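Local coordinates for protein MIP07328p (Drosophila melanogaster, PDB 6FKK) that probably acts as a chemorepellent axon guidance cue by binding semaphorin receptors through its extracellular sema domain, at residues R374-K379 with D431-V436. Sequence-based numbering, arbitrary orientation.
Sequences RPLLTK and DRLKTV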
loop_
_atom_site.group_PDB
_atom_site.type_symbol
_atom_site.label_atom_id
_atom_site.label_comp_id
_atom_site.label_asym_id
_atom_site.label_seq_id
_atom_site.Cartn_x
_atom_site.Cartn_y
_atom_site.Cartn_z
ATOM N N ARG A 374 -0.345 16.763 8.773
ATOM C CA ARG A 374 -1.093 16.061 9.804
ATOM C C ARG A 374 -1.841 14.910 9.148
ATOM O O ARG A 374 -2.008 14.895 7.922
ATOM C CB ARG A 374 -2.069 17.004 10.527
ATOM C CG ARG A 374 -3.053 17.716 9.617
ATOM C CD ARG A 374 -4.183 18.362 10.413
ATOM N NE ARG A 374 -3.699 19.243 11.475
ATOM C CZ ARG A 374 -3.657 18.911 12.762
ATOM N NH1 ARG A 374 -4.068 17.713 13.154
ATOM N NH2 ARG A 374 -3.202 19.776 13.659
ATOM N N PRO A 375 -2.283 13.924 9.927
ATOM C CA PRO A 375 -3.044 12.818 9.342
ATOM C C PRO A 375 -4.371 13.288 8.769
ATOM O O PRO A 375 -5.016 14.203 9.289
ATOM C CB PRO A 375 -3.260 11.867 10.525
ATOM C CG PRO A 375 -2.190 12.214 11.496
ATOM C CD PRO A 375 -1.977 13.686 11.349
ATOM N N LEU A 376 -4.773 12.647 7.671
ATOM C CA LEU A 376 -6.080 12.914 7.087
ATOM C C LEU A 376 -7.207 12.299 7.907
ATOM O O LEU A 376 -8.357 12.736 7.787
ATOM C CB LEU A 376 -6.126 12.387 5.655
ATOM C CG LEU A 376 -5.050 12.938 4.719
ATOM C CD1 LEU A 376 -5.177 12.314 3.341
ATOM C CD2 LEU A 376 -5.151 14.449 4.637
ATOM N N LEU A 377 -6.900 11.301 8.731
ATOM C CA LEU A 377 -7.878 10.668 9.605
ATOM C C LEU A 377 -7.123 10.003 10.744
ATOM O O LEU A 377 -6.118 9.332 10.503
ATOM C CB LEU A 377 -8.716 9.631 8.847
ATOM C CG LEU A 377 -9.700 8.796 9.671
ATOM C CD1 LEU A 377 -10.877 9.638 10.114
ATOM C CD2 LEU A 377 -10.180 7.593 8.884
ATOM N N THR A 378 -7.596 10.197 11.972
ATOM C CA THR A 378 -7.025 9.533 13.134
ATOM C C THR A 378 -8.094 8.700 13.827
ATOM O O THR A 378 -9.270 9.075 13.860
ATOM C CB THR A 378 -6.427 10.538 14.131
ATOM O OG1 THR A 378 -7.465 11.370 14.661
ATOM C CG2 THR A 378 -5.385 11.408 13.451
ATOM N N LYS A 379 -7.674 7.558 14.369
ATOM C CA LYS A 379 -8.550 6.669 15.133
ATOM C C LYS A 379 -7.779 6.228 16.372
ATOM O O LYS A 379 -6.922 5.344 16.288
ATOM C CB LYS A 379 -8.997 5.472 14.300
ATOM C CG LYS A 379 -10.201 5.735 13.413
ATOM C CD LYS A 379 -10.639 4.465 12.697
ATOM C CE LYS A 379 -12.090 4.554 12.250
ATOM N NZ LYS A 379 -13.010 4.700 13.415
ATOM N N ASP A 431 -4.873 27.615 8.619
ATOM C CA ASP A 431 -5.773 26.749 7.872
ATOM C C ASP A 431 -6.230 25.586 8.741
ATOM O O ASP A 431 -5.441 25.003 9.490
ATOM C CB ASP A 431 -5.080 26.220 6.615
ATOM C CG ASP A 431 -4.466 27.323 5.781
ATOM O OD1 ASP A 431 -5.044 28.431 5.729
ATOM O OD2 ASP A 431 -3.399 27.083 5.179
ATOM N N ARG A 432 -7.513 25.252 8.644
ATOM C CA ARG A 432 -8.081 24.119 9.359
ATOM C C ARG A 432 -8.474 23.032 8.368
ATOM O O ARG A 432 -9.226 23.288 7.421
ATOM C CB ARG A 432 -9.295 24.535 10.195
ATOM C CG ARG A 432 -9.915 23.379 10.971
ATOM C CD ARG A 432 -11.120 23.814 11.789
ATOM N NE ARG A 432 -11.728 22.685 12.487
ATOM C CZ ARG A 432 -12.681 21.914 11.975
ATOM N NH1 ARG A 432 -13.144 22.153 10.756
ATOM N NH2 ARG A 432 -13.174 20.905 12.680
ATOM N N LEU A 433 -7.958 21.827 8.589
ATOM C CA LEU A 433 -8.295 20.654 7.793
ATOM C C LEU A 433 -9.290 19.806 8.571
ATOM O O LEU A 433 -9.004 19.387 9.698
ATOM C CB LEU A 433 -7.042 19.842 7.468
ATOM C CG LEU A 433 -7.250 18.413 6.960
ATOM C CD1 LEU A 433 -7.845 18.416 5.561
ATOM C CD2 LEU A 433 -5.942 17.642 6.990
ATOM N N LYS A 434 -10.453 19.551 7.977
ATOM C CA LYS A 434 -11.467 18.724 8.611
ATOM C C LYS A 434 -11.693 17.458 7.795
ATOM O O LYS A 434 -11.353 17.383 6.610
ATOM C CB LYS A 434 -12.787 19.488 8.796
ATOM C CG LYS A 434 -13.507 19.879 7.519
ATOM C CD LYS A 434 -14.803 20.606 7.865
ATOM C CE LYS A 434 -15.632 20.939 6.634
ATOM N NZ LYS A 434 -16.917 21.603 7.006
ATOM N N THR A 435 -12.265 16.454 8.455
ATOM C CA THR A 435 -12.462 15.127 7.879
ATOM C C THR A 435 -13.957 14.852 7.791
ATOM O O THR A 435 -14.622 14.675 8.817
ATOM C CB THR A 435 -11.758 14.060 8.718
ATOM O OG1 THR A 435 -10.354 14.342 8.775
ATOM C CG2 THR A 435 -11.970 12.679 8.115
ATOM N N VAL A 436 -14.481 14.815 6.567
ATOM C CA VAL A 436 -15.893 14.542 6.327
ATOM C C VAL A 436 -16.039 13.031 6.177
ATOM O O VAL A 436 -15.727 12.466 5.129
ATOM C CB VAL A 436 -16.414 15.285 5.096
ATOM C CG1 VAL A 436 -17.897 14.999 4.891
ATOM C CG2 VAL A 436 -16.162 16.781 5.229
#
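The flat group at the centre of this contact is the peptide carbonyl of Leu376, which the hydroxyl of Thr435 meets from outside its plane. Thr435 OG1 donates to Leu376 O at 2.7 Å. The hydroxyl oxygen stands 31° off the carbonyl plane, and the bond bends to 148° at the acceptor. With chi1 at -60°, OG1 is anti to the carbonyl carbon of Thr435 and turned toward segment 374-379, while the methyl branch, CG2, anti to the backbone N, lies 3.8 Å from Leu377 CD1, the two side chains crossing nearly at right angles. Outside the pair, Asn420 ND2 is a second donor to Leu376 O, and the side chain of Phe418 touches both Leu377 and Thr435.

A second apolar cluster gathers round Leu433 CD2. This methyl packs 3.9 Å from Arg374 CG and equally close to Arg374 CD, so the aliphatic stem of the arginine, rather than its guanidinium, does the touching, the two side chains running alongside in opposing senses. Leu376 CD2 adds a further apolar contact with Leu433 CD2 at 4.0 Å. A valine in place of Thr435 would lack the hydroxyl and would probably cost Leu376 O one of its side-chain donors, with Asn420 ND2 still in place.

Leu376 and Leu377 together sit opposite the single residue Val301, forming a classic beta bulge at the start of strand 377-380, which ends its sheet, while strand 432-442 is outermost in the next. Side chains and one carbonyl thus join the start of one edge strand, and the loop leading into it, to the other edge strand without backbone pairing, as between neighbouring blades of the sema beta-propeller.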